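Chitinase (Paenibacillus sp. FPU-7, PDB 5GZT) probably hydrolyses internal beta-1,4 linkages between N-acetylglucosamine units of chitin and chitodextrins, as an endochitinase with two family 18 glycosidase regions. Local coordinates at residues 280-285 with 621-626; 292-297 with 628-633; 180-185 with 262-267; 209-214 with 256-261. All blocks are in the same frame, centred on the assembly; numbering follows the deposited sequence.

How the interactions relate
Interactions 1 and 2 belong to the first family 18 region and meet each other: Tyr-625 of interaction 1 reaches the loops of interaction 2. Interaction 1 is buried, with two parallel strands joined by backbone bonds and aromatic packing, whereas interaction 2 lies partly at the surface and relies on charge, a carbonyl and water. Interactions 3 and 4, their centres about 10 Å apart, share the neighbourhood of strand 251-261, with centres about 40 to 54 Å from those of interactions 1 and 2. Interaction 4 is a regular antiparallel pairing; interaction 3 is smaller, fastened by a single hydroxyl and a water. The broken strand 264-284 serves both interaction 3 and interaction 1.

Interaction 1 of 4, residues 280-285 with 621-626; sequences VSYIPA and MYWEYS
Tyr-282 turns its CG anti to its own carbonyl carbon (chi1 -88°), and Trp-623 extends its CG anti to the backbone N (chi1 178°); these torsions bring the two rings together at an oblique tilt, planes 56° apart, with Tyr-282 CD2 3.6 Å from Trp-623 CZ3 at the indole edge. Met-621 bends at its second and third torsions, which sets CG in the plane of the Tyr-282 ring at its edge and SD 3.7 Å from Tyr-282 CE1, an oblique Met-aromatic contact. Strands 280-284 and 621-623 run parallel: Tyr-622 N donates to Val-280 O, and Tyr-282 N to Tyr-622 O. Past the cis peptide bond before Glu-624, Tyr-625 N reaches Tyr-282 O at 2.9 Å in an almost straight bond. Val-280 O also lies over the centre of the Tyr-622 ring. The side chains of Pro-284 and Glu-624 cross at about a right angle, Pro-284 CD 3.4 Å from Glu-624 OE2. That OE2 is gripped twice, by Ser-626 OG at 2.6 Å on its syn lone pair and by Ser-626 N. The pairing joins the first and last strands of the family 18 TIM barrel and so closes it. Its aromatic wall carries polar ends: the Tyr-625 hydroxyl bonds Asp-297 N, and that of Tyr-282 bonds Asp-407 of the DxxDxDxE signature, consistent with a place at the catalytic end of the barrel.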
# COMPACT_ATOMS: atom_id res chain seq x y z
N VAL B 280 -0.04 -1.08 -1.11
CA VAL B 280 -0.75 -2.33 -1.17
C VAL B 280 0.26 -3.49 -1.29
O VAL B 280 0.89 -3.65 -2.32
CB VAL B 280 -1.70 -2.39 -2.35
CG1 VAL B 280 -2.26 -3.79 -2.53
CG2 VAL B 280 -2.86 -1.42 -2.08
N SER B 281 0.42 -4.22 -0.20
CA SER B 281 1.25 -5.42 -0.12
C SER B 281 0.46 -6.71 -0.36
O SER B 281 -0.36 -7.07 0.46
CB SER B 281 1.99 -5.45 1.23
OG SER B 281 2.66 -6.71 1.45
N TYR B 282 0.66 -7.37 -1.50
CA TYR B 282 0.06 -8.68 -1.78
C TYR B 282 0.82 -9.68 -0.94
O TYR B 282 2.05 -9.61 -0.88
CB TYR B 282 0.16 -9.11 -3.24
CG TYR B 282 -0.97 -8.65 -4.13
CD1 TYR B 282 -0.94 -7.41 -4.75
CD2 TYR B 282 -2.07 -9.44 -4.37
CE1 TYR B 282 -1.97 -6.99 -5.60
CE2 TYR B 282 -3.10 -9.00 -5.20
CZ TYR B 282 -3.06 -7.77 -5.81
OH TYR B 282 -4.05 -7.33 -6.67
N ILE B 283 0.09 -10.59 -0.29
CA ILE B 283 0.64 -11.63 0.57
C ILE B 283 0.06 -12.94 0.10
O ILE B 283 -1.14 -13.07 0.04
CB ILE B 283 0.25 -11.40 2.03
CG1 ILE B 283 1.17 -10.34 2.65
CG2 ILE B 283 0.36 -12.70 2.84
CD1 ILE B 283 2.40 -10.90 3.35
N PRO B 284 0.91 -13.95 -0.18
CA PRO B 284 0.44 -15.15 -0.79
C PRO B 284 -0.20 -16.10 0.25
O PRO B 284 0.31 -16.26 1.35
CB PRO B 284 1.72 -15.82 -1.29
CG PRO B 284 2.76 -15.35 -0.38
CD PRO B 284 2.37 -13.94 -0.04
N ALA B 285 -1.23 -16.77 -0.19
CA ALA B 285 -2.01 -17.66 0.67
C ALA B 285 -1.28 -18.94 0.96
O ALA B 285 -1.59 -19.61 1.93
CB ALA B 285 -3.34 -17.97 0.01
N MET B 621 1.69 -0.43 -5.37
CA MET B 621 1.24 -1.83 -5.12
C MET B 621 2.41 -2.77 -5.50
O MET B 621 3.12 -2.47 -6.45
CB MET B 621 0.05 -2.19 -6.01
CG MET B 621 -0.34 -3.66 -5.97
SD MET B 621 0.50 -4.73 -7.13
CE MET B 621 -0.37 -4.39 -8.68
N TYR B 622 2.58 -3.89 -4.80
CA TYR B 622 3.58 -4.87 -5.21
C TYR B 622 3.23 -6.33 -4.96
O TYR B 622 2.54 -6.63 -3.99
CB TYR B 622 4.91 -4.52 -4.55
CG TYR B 622 4.92 -4.35 -3.02
CD1 TYR B 622 4.85 -5.44 -2.14
CD2 TYR B 622 5.07 -3.12 -2.48
CE1 TYR B 622 4.89 -5.24 -0.71
CE2 TYR B 622 5.19 -2.93 -1.11
CZ TYR B 622 5.08 -4.00 -0.22
OH TYR B 622 5.20 -3.68 1.16
N TRP B 623 3.67 -7.18 -5.89
CA TRP B 623 3.54 -8.61 -5.86
C TRP B 623 4.94 -9.18 -5.71
O TRP B 623 5.77 -8.92 -6.59
CB TRP B 623 3.04 -9.11 -7.20
CG TRP B 623 2.95 -10.60 -7.21
CD1 TRP B 623 3.90 -11.49 -7.62
CD2 TRP B 623 1.84 -11.36 -6.77
NE1 TRP B 623 3.45 -12.76 -7.44
CE2 TRP B 623 2.20 -12.72 -6.91
CE3 TRP B 623 0.60 -11.04 -6.28
CZ2 TRP B 623 1.35 -13.76 -6.54
CZ3 TRP B 623 -0.27 -12.11 -5.89
CH2 TRP B 623 0.10 -13.42 -6.07
N GLU B 624 5.26 -9.92 -4.64
CA GLU B 624 4.48 -10.05 -3.43
C GLU B 624 5.46 -10.06 -2.24
O GLU B 624 6.67 -10.32 -2.40
CB GLU B 624 3.53 -11.28 -3.45
CG GLU B 624 4.06 -12.64 -3.95
CD GLU B 624 4.76 -13.45 -2.88
OE1 GLU B 624 5.02 -14.60 -3.17
OE2 GLU B 624 5.10 -12.95 -1.79
N TYR B 625 4.93 -9.69 -1.09
CA TYR B 625 5.75 -9.30 0.09
C TYR B 625 6.79 -10.34 0.46
O TYR B 625 7.89 -9.95 0.86
CB TYR B 625 4.86 -8.97 1.27
CG TYR B 625 5.57 -8.47 2.52
CD1 TYR B 625 5.80 -7.13 2.72
CD2 TYR B 625 5.99 -9.36 3.53
CE1 TYR B 625 6.52 -6.68 3.81
CE2 TYR B 625 6.61 -8.89 4.68
CZ TYR B 625 6.89 -7.57 4.81
OH TYR B 625 7.54 -7.06 5.92
N SER B 626 6.47 -11.62 0.31
CA SER B 626 7.39 -12.69 0.79
C SER B 626 8.65 -12.89 -0.04
O SER B 626 9.56 -13.65 0.34
CB SER B 626 6.63 -14.03 0.91
OG SER B 626 6.39 -14.70 -0.35

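Interaction 2 of 4, residues 292-297 with 628-633; sequences DERGVD and DSDSHE. With FMT (formic acid), chain M.
Arg-294 and Asp-630 mark the nearest backbone approach, CA to CA 6.9 Å, between two loops without regular structure. An Asx turn (Asp-292 OD1 to Arg-294 N), widened to an Asx motif by OD2 to Gly-295 N, fixes one loop; a type I turn from Ser-629 to His-632 shapes the other, with His-632 as N-cap of the following helix. The Arg-294 side chain, bent at chi3 (81°), brings its guanidinium edge to the second loop. NH2 of Arg-294 donates to Asp-628 O at 2.9 Å within the guanidinium plane, and at 3.3 Å forms a salt bridge with Asp-630 OD1, met on the anti side, 21° out of the carboxylate plane, with guanidinium and carboxylate planes 56° apart. One water joins Arg-294 NE to Asp-630 OD1; another donates to Arg-294 O and Asp-630 O. The His-632 ring turns its edge to Gly-295 O, with CE1 3.3 Å from that oxygen. A methionine in place of Arg-294 would probably leave Asp-630 without its charged mate and Asp-628 O without its guanidinium donor. Since a charge, a carbonyl and two waters carry the contact, it implies a hydrated polar clasp between the loops following strands 264-284 and 619-623.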
# COMPACT_ATOMS: atom_id res chain seq x y z
N ASP B 292 5.78 -19.02 9.80
CA ASP B 292 6.83 -18.28 9.02
C ASP B 292 7.83 -17.70 10.00
O ASP B 292 7.43 -17.21 11.08
CB ASP B 292 6.19 -17.16 8.20
CG ASP B 292 7.18 -16.15 7.73
OD1 ASP B 292 7.99 -16.46 6.83
OD2 ASP B 292 7.15 -15.03 8.27
N GLU B 293 9.09 -17.73 9.61
CA GLU B 293 10.14 -17.06 10.37
C GLU B 293 10.81 -15.84 9.71
O GLU B 293 11.75 -15.27 10.27
CB GLU B 293 11.17 -18.12 10.74
CG GLU B 293 10.61 -18.99 11.82
CD GLU B 293 11.46 -20.19 12.16
OE1 GLU B 293 12.05 -20.81 11.26
OE2 GLU B 293 11.47 -20.53 13.37
N ARG B 294 10.38 -15.46 8.51
CA ARG B 294 10.99 -14.29 7.82
C ARG B 294 10.36 -13.00 8.32
O ARG B 294 10.98 -11.93 8.25
CB ARG B 294 10.87 -14.40 6.29
CG ARG B 294 11.64 -15.61 5.78
CD ARG B 294 11.77 -15.72 4.25
NE ARG B 294 12.86 -14.87 3.73
CZ ARG B 294 12.73 -13.82 2.92
NH1 ARG B 294 11.54 -13.43 2.48
NH2 ARG B 294 13.80 -13.17 2.52
N GLY B 295 9.11 -13.10 8.77
CA GLY B 295 8.40 -11.97 9.37
C GLY B 295 7.63 -11.08 8.38
O GLY B 295 7.81 -11.17 7.13
N VAL B 296 6.74 -10.28 8.95
CA VAL B 296 5.92 -9.28 8.28
C VAL B 296 5.99 -8.08 9.21
O VAL B 296 5.70 -8.18 10.42
CB VAL B 296 4.46 -9.77 8.05
CG1 VAL B 296 3.65 -8.80 7.19
CG2 VAL B 296 4.41 -11.12 7.36
N ASP B 297 6.50 -6.96 8.70
CA ASP B 297 6.45 -5.72 9.41
C ASP B 297 5.45 -4.85 8.71
O ASP B 297 5.75 -4.13 7.75
CB ASP B 297 7.85 -5.15 9.45
CG ASP B 297 7.91 -3.74 10.04
OD1 ASP B 297 6.91 -3.24 10.64
OD2 ASP B 297 8.98 -3.15 9.82
N ASP B 628 10.79 -10.54 -0.87
CA ASP B 628 11.76 -9.50 -0.55
C ASP B 628 13.03 -10.09 0.16
O ASP B 628 13.09 -11.24 0.51
CB ASP B 628 11.06 -8.52 0.35
CG ASP B 628 11.63 -7.17 0.35
OD1 ASP B 628 12.76 -6.89 -0.16
OD2 ASP B 628 10.87 -6.34 0.92
N SER B 629 14.03 -9.26 0.32
CA SER B 629 15.28 -9.58 1.05
C SER B 629 14.98 -9.82 2.52
O SER B 629 13.82 -9.57 3.02
CB SER B 629 16.32 -8.53 0.92
OG SER B 629 16.08 -7.40 1.71
N ASP B 630 16.00 -10.34 3.20
CA ASP B 630 15.89 -10.67 4.64
C ASP B 630 15.47 -9.48 5.43
O ASP B 630 14.57 -9.57 6.22
CB ASP B 630 17.23 -11.22 5.19
CG ASP B 630 17.49 -12.66 4.79
OD1 ASP B 630 16.54 -13.37 4.31
OD2 ASP B 630 18.69 -13.04 4.91
N SER B 631 16.08 -8.34 5.15
CA SER B 631 15.77 -7.10 5.84
C SER B 631 14.51 -6.40 5.33
O SER B 631 14.22 -5.32 5.81
CB SER B 631 16.98 -6.12 5.69
OG SER B 631 17.00 -5.56 4.36
N HIS B 632 13.78 -7.00 4.39
CA HIS B 632 12.68 -6.37 3.68
C HIS B 632 13.10 -5.12 2.98
O HIS B 632 12.42 -4.10 3.16
CB HIS B 632 11.57 -6.01 4.75
CG HIS B 632 11.13 -7.19 5.55
ND1 HIS B 632 10.37 -8.21 5.00
CD2 HIS B 632 11.39 -7.55 6.84
CE1 HIS B 632 10.14 -9.13 5.92
NE2 HIS B 632 10.72 -8.75 7.05
N GLU B 633 14.22 -5.10 2.26
CA GLU B 633 14.69 -3.81 1.80
C GLU B 633 13.75 -3.12 0.78
O GLU B 633 13.79 -1.90 0.70
CB GLU B 633 16.14 -3.81 1.26
CG GLU B 633 16.40 -4.47 -0.05
CD GLU B 633 17.86 -4.57 -0.39
OE1 GLU B 633 18.64 -3.92 0.28
OE2 GLU B 633 18.20 -5.28 -1.36
C FMT M . 19.74 -10.91 2.38
O1 FMT M . 18.61 -11.10 1.95
O2 FMT M . 19.93 -9.77 2.98
O HOH W 1 13.09 -11.63 6.54
O HOH W 2 15.20 -15.49 5.21

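Interaction 3 of 4, residues 180-185 with 262-267; sequences SNPVVK and GSVTSD
Ser-266 and Pro-182 face each other, each with its CB directed toward the opposite segment and the two CB atoms 4.1 Å apart. The Ser-266 hydroxyl stands opposite its backbone N (chi1 -180°), which carries OG to Pro-182 O for a 2.6 Å hydrogen bond. The serine donates from above the carbonyl plane, 45° out of it, rather than along a lone pair. At the rim of the proline ring, Pro-182 CG lies 3.4 Å from Val-264 O, and CD has a looser apolar contact with Val-264 CG2. Val-184 CG2 lies 4.0 Å from Ser-266 OG. A water extends the link, accepting from Val-184 N at 3.0 Å and donating to Asp-267 O. An alanine in place of Ser-266 would probably leave Pro-182 O without its hydroxyl donor and the lead-in to strand 184-191 tied less firmly. Strand 251-261 packs against both segments: Thr-259 touches Pro-182, Val-184 and Ser-266, and is joined to Ser-266 by a backbone hydrogen bond, while Lys-261 packs on Pro-182. Residues 180-185 thus enter strand 184-191 against the start of strand 264-284, just after the chain turns back from strand 251-261.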
# COMPACT_ATOMS: atom_id res chain seq x y z
N SER B 180 -33.94 31.72 -2.22
CA SER B 180 -33.36 32.21 -0.96
C SER B 180 -32.31 31.29 -0.38
O SER B 180 -31.28 31.76 0.11
CB SER B 180 -34.43 32.41 0.12
OG SER B 180 -34.84 33.75 0.17
N ASN B 181 -32.59 29.98 -0.41
CA ASN B 181 -31.89 29.00 0.45
C ASN B 181 -30.40 28.80 0.17
O ASN B 181 -29.97 28.85 -0.99
CB ASN B 181 -32.58 27.63 0.36
CG ASN B 181 -33.91 27.60 1.07
OD1 ASN B 181 -34.08 28.20 2.13
ND2 ASN B 181 -34.87 26.88 0.49
N PRO B 182 -29.62 28.54 1.25
CA PRO B 182 -28.22 28.11 1.06
C PRO B 182 -28.14 26.69 0.49
O PRO B 182 -28.56 25.72 1.13
CB PRO B 182 -27.62 28.20 2.47
CG PRO B 182 -28.77 28.15 3.41
CD PRO B 182 -29.97 28.69 2.68
N VAL B 183 -27.63 26.60 -0.74
CA VAL B 183 -27.36 25.34 -1.44
C VAL B 183 -25.84 25.19 -1.49
O VAL B 183 -25.15 26.18 -1.79
CB VAL B 183 -27.98 25.36 -2.86
CG1 VAL B 183 -27.44 24.25 -3.76
CG2 VAL B 183 -29.50 25.29 -2.77
N VAL B 184 -25.32 23.99 -1.19
CA VAL B 184 -23.89 23.63 -1.40
C VAL B 184 -23.72 22.68 -2.58
O VAL B 184 -24.23 21.57 -2.51
CB VAL B 184 -23.28 22.90 -0.16
CG1 VAL B 184 -21.85 22.41 -0.46
CG2 VAL B 184 -23.33 23.80 1.08
N LYS B 185 -23.02 23.10 -3.64
CA LYS B 185 -22.56 22.20 -4.73
C LYS B 185 -21.06 21.81 -4.66
O LYS B 185 -20.18 22.67 -4.71
CB LYS B 185 -22.79 22.85 -6.09
CG LYS B 185 -24.24 23.24 -6.35
CD LYS B 185 -24.44 23.81 -7.76
CE LYS B 185 -24.09 22.83 -8.88
NZ LYS B 185 -24.70 21.48 -8.67
N GLY B 262 -27.81 31.63 10.06
CA GLY B 262 -28.50 31.63 11.37
C GLY B 262 -29.89 31.00 11.36
O GLY B 262 -30.87 31.69 11.10
N SER B 263 -29.97 29.69 11.63
CA SER B 263 -31.21 28.88 11.56
C SER B 263 -31.38 28.17 10.20
O SER B 263 -31.34 26.94 10.17
CB SER B 263 -32.49 29.64 11.94
OG SER B 263 -33.55 28.75 12.24
N VAL B 264 -31.57 28.93 9.11
CA VAL B 264 -31.72 28.32 7.76
C VAL B 264 -30.47 27.48 7.37
O VAL B 264 -29.53 27.97 6.74
CB VAL B 264 -32.18 29.32 6.62
CG1 VAL B 264 -33.60 29.83 6.88
CG2 VAL B 264 -31.25 30.51 6.42
N THR B 265 -30.50 26.20 7.77
CA THR B 265 -29.38 25.25 7.68
C THR B 265 -29.47 24.37 6.41
O THR B 265 -30.47 23.67 6.19
CB THR B 265 -29.28 24.42 9.00
OG1 THR B 265 -27.91 24.20 9.32
CG2 THR B 265 -30.06 23.05 8.99
N SER B 266 -28.43 24.42 5.57
CA SER B 266 -28.49 23.85 4.20
C SER B 266 -28.64 22.32 4.16
O SER B 266 -28.42 21.62 5.16
CB SER B 266 -27.23 24.24 3.39
OG SER B 266 -27.24 23.72 2.06
N ASP B 267 -29.06 21.84 2.99
CA ASP B 267 -28.96 20.43 2.64
C ASP B 267 -27.52 19.98 2.86
O ASP B 267 -26.60 20.63 2.34
CB ASP B 267 -29.35 20.20 1.16
CG ASP B 267 -30.86 20.03 0.97
OD1 ASP B 267 -31.61 19.95 1.97
OD2 ASP B 267 -31.29 19.95 -0.20
O HOH W 3 -26.86 21.49 -0.51

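Interaction 4 of 4, residues 209-214 with 256-261; sequences NATIVL and SVKTAK
Backbone hydrogen bonds carry most of the pairing between Thr-211 and Lys-258 and between Val-213 and Ser-256, the two antiparallel hydrogen-bonded pairs of these strands. Thr-211 N donates to Lys-258 O at 2.8 Å, and Lys-258 N returns a longer bond to Thr-211 O; Val-213 N bonds Ser-256 O and Ser-256 N bonds Val-213 O, both at 2.9 Å. Between them Ile-212 and Val-257 form a non-hydrogen-bonded pair, where the Ile-212 CA hydrogen points at Ser-256 O in a 3.0 Å CA-H...O contact. A side-chain bond from Ala-260 N to Asn-209 OD1 is doubtful, because OD1 also lies 2.6 Å from Ala-260 O, another acceptor; the amide may be modelled turned over. Apolar packing lies on the face of Ile-212 and Val-257. Ile-212 CG1 sits anti to its carbonyl carbon (chi1 -71°) and runs alongside Val-257 CG2, 3.7 Å away; nearby, Ala-210 CB meets Thr-259 CG2 at 3.8 Å. On the other face Thr-211 CG2 presses on Lys-258 CE, 3.3 Å apart, tighter than usual van der Waals contact. Val-184 and Leu-186 pack on Val-257, consistent with a beta-sandwich, the sheet of 210-215, 221-225, 251-261 and the start of 264-284 packing on that of 184-191. Strand 264-284, which pairs with 251-261 here, runs on to pair with 303-312 and 619-623 of the barrel.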
# COMPACT_ATOMS: atom_id res chain seq x y z
N ASN B 209 -20.24 31.00 6.97
CA ASN B 209 -20.25 29.83 7.84
C ASN B 209 -20.48 28.57 7.01
O ASN B 209 -21.12 28.59 5.92
CB ASN B 209 -21.31 29.92 8.95
CG ASN B 209 -22.64 29.31 8.53
OD1 ASN B 209 -23.21 29.68 7.50
ND2 ASN B 209 -23.12 28.35 9.31
N ALA B 210 -19.93 27.49 7.56
CA ALA B 210 -20.07 26.14 7.02
C ALA B 210 -19.37 25.17 7.95
O ALA B 210 -18.47 25.55 8.74
CB ALA B 210 -19.50 26.02 5.61
N THR B 211 -19.82 23.93 7.84
CA THR B 211 -19.40 22.86 8.75
C THR B 211 -19.08 21.55 7.91
O THR B 211 -19.88 21.08 7.05
CB THR B 211 -20.41 22.74 9.95
OG1 THR B 211 -20.63 21.37 10.32
CG2 THR B 211 -21.78 23.44 9.66
N ILE B 212 -17.87 21.04 8.12
CA ILE B 212 -17.36 19.87 7.36
C ILE B 212 -17.03 18.80 8.37
O ILE B 212 -16.31 19.10 9.34
CB ILE B 212 -16.09 20.21 6.56
CG1 ILE B 212 -16.45 21.13 5.38
CG2 ILE B 212 -15.42 18.94 6.01
CD1 ILE B 212 -15.27 21.85 4.80
N VAL B 213 -17.56 17.59 8.14
CA VAL B 213 -17.16 16.42 8.96
C VAL B 213 -16.38 15.41 8.08
O VAL B 213 -16.83 15.05 6.98
CB VAL B 213 -18.32 15.74 9.76
CG1 VAL B 213 -19.11 14.71 8.94
CG2 VAL B 213 -17.79 15.05 11.02
N LEU B 214 -15.21 14.99 8.57
CA LEU B 214 -14.32 14.05 7.85
C LEU B 214 -14.36 12.77 8.60
O LEU B 214 -14.29 12.77 9.84
CB LEU B 214 -12.88 14.57 7.83
CG LEU B 214 -12.64 15.88 7.07
CD1 LEU B 214 -11.16 16.19 6.88
CD2 LEU B 214 -13.36 15.84 5.74
N SER B 256 -18.65 15.18 4.75
CA SER B 256 -19.92 15.93 4.61
C SER B 256 -19.65 17.43 4.75
O SER B 256 -18.83 17.87 5.60
CB SER B 256 -20.92 15.55 5.69
OG SER B 256 -20.43 16.00 6.94
N VAL B 257 -20.35 18.18 3.91
CA VAL B 257 -20.34 19.63 3.95
C VAL B 257 -21.79 20.19 3.97
O VAL B 257 -22.72 19.60 3.39
CB VAL B 257 -19.46 20.20 2.78
CG1 VAL B 257 -20.04 19.87 1.41
CG2 VAL B 257 -19.20 21.70 2.94
N LYS B 258 -21.96 21.30 4.68
CA LYS B 258 -23.18 22.12 4.66
C LYS B 258 -22.86 23.55 5.16
O LYS B 258 -21.98 23.74 6.04
CB LYS B 258 -24.27 21.51 5.53
CG LYS B 258 -23.71 21.02 6.84
CD LYS B 258 -24.73 20.82 7.94
CE LYS B 258 -24.15 21.24 9.28
NZ LYS B 258 -24.87 20.60 10.40
N THR B 259 -23.59 24.51 4.57
CA THR B 259 -23.64 25.94 4.97
C THR B 259 -24.92 26.27 5.78
O THR B 259 -25.83 25.44 5.93
CB THR B 259 -23.60 26.87 3.72
OG1 THR B 259 -24.53 26.43 2.71
CG2 THR B 259 -22.19 26.91 3.11
N ALA B 260 -24.99 27.49 6.32
CA ALA B 260 -26.25 28.01 6.88
C ALA B 260 -26.32 29.54 6.78
O ALA B 260 -25.41 30.17 6.25
CB ALA B 260 -26.43 27.56 8.33
N LYS B 261 -27.45 30.10 7.23
CA LYS B 261 -27.57 31.51 7.63
C LYS B 261 -28.44 31.57 8.88
O LYS B 261 -29.67 31.52 8.77
CB LYS B 261 -28.19 32.40 6.54
CG LYS B 261 -27.57 32.28 5.16
CD LYS B 261 -28.43 31.55 4.14
CE LYS B 261 -28.94 32.48 3.04
NZ LYS B 261 -29.51 33.74 3.55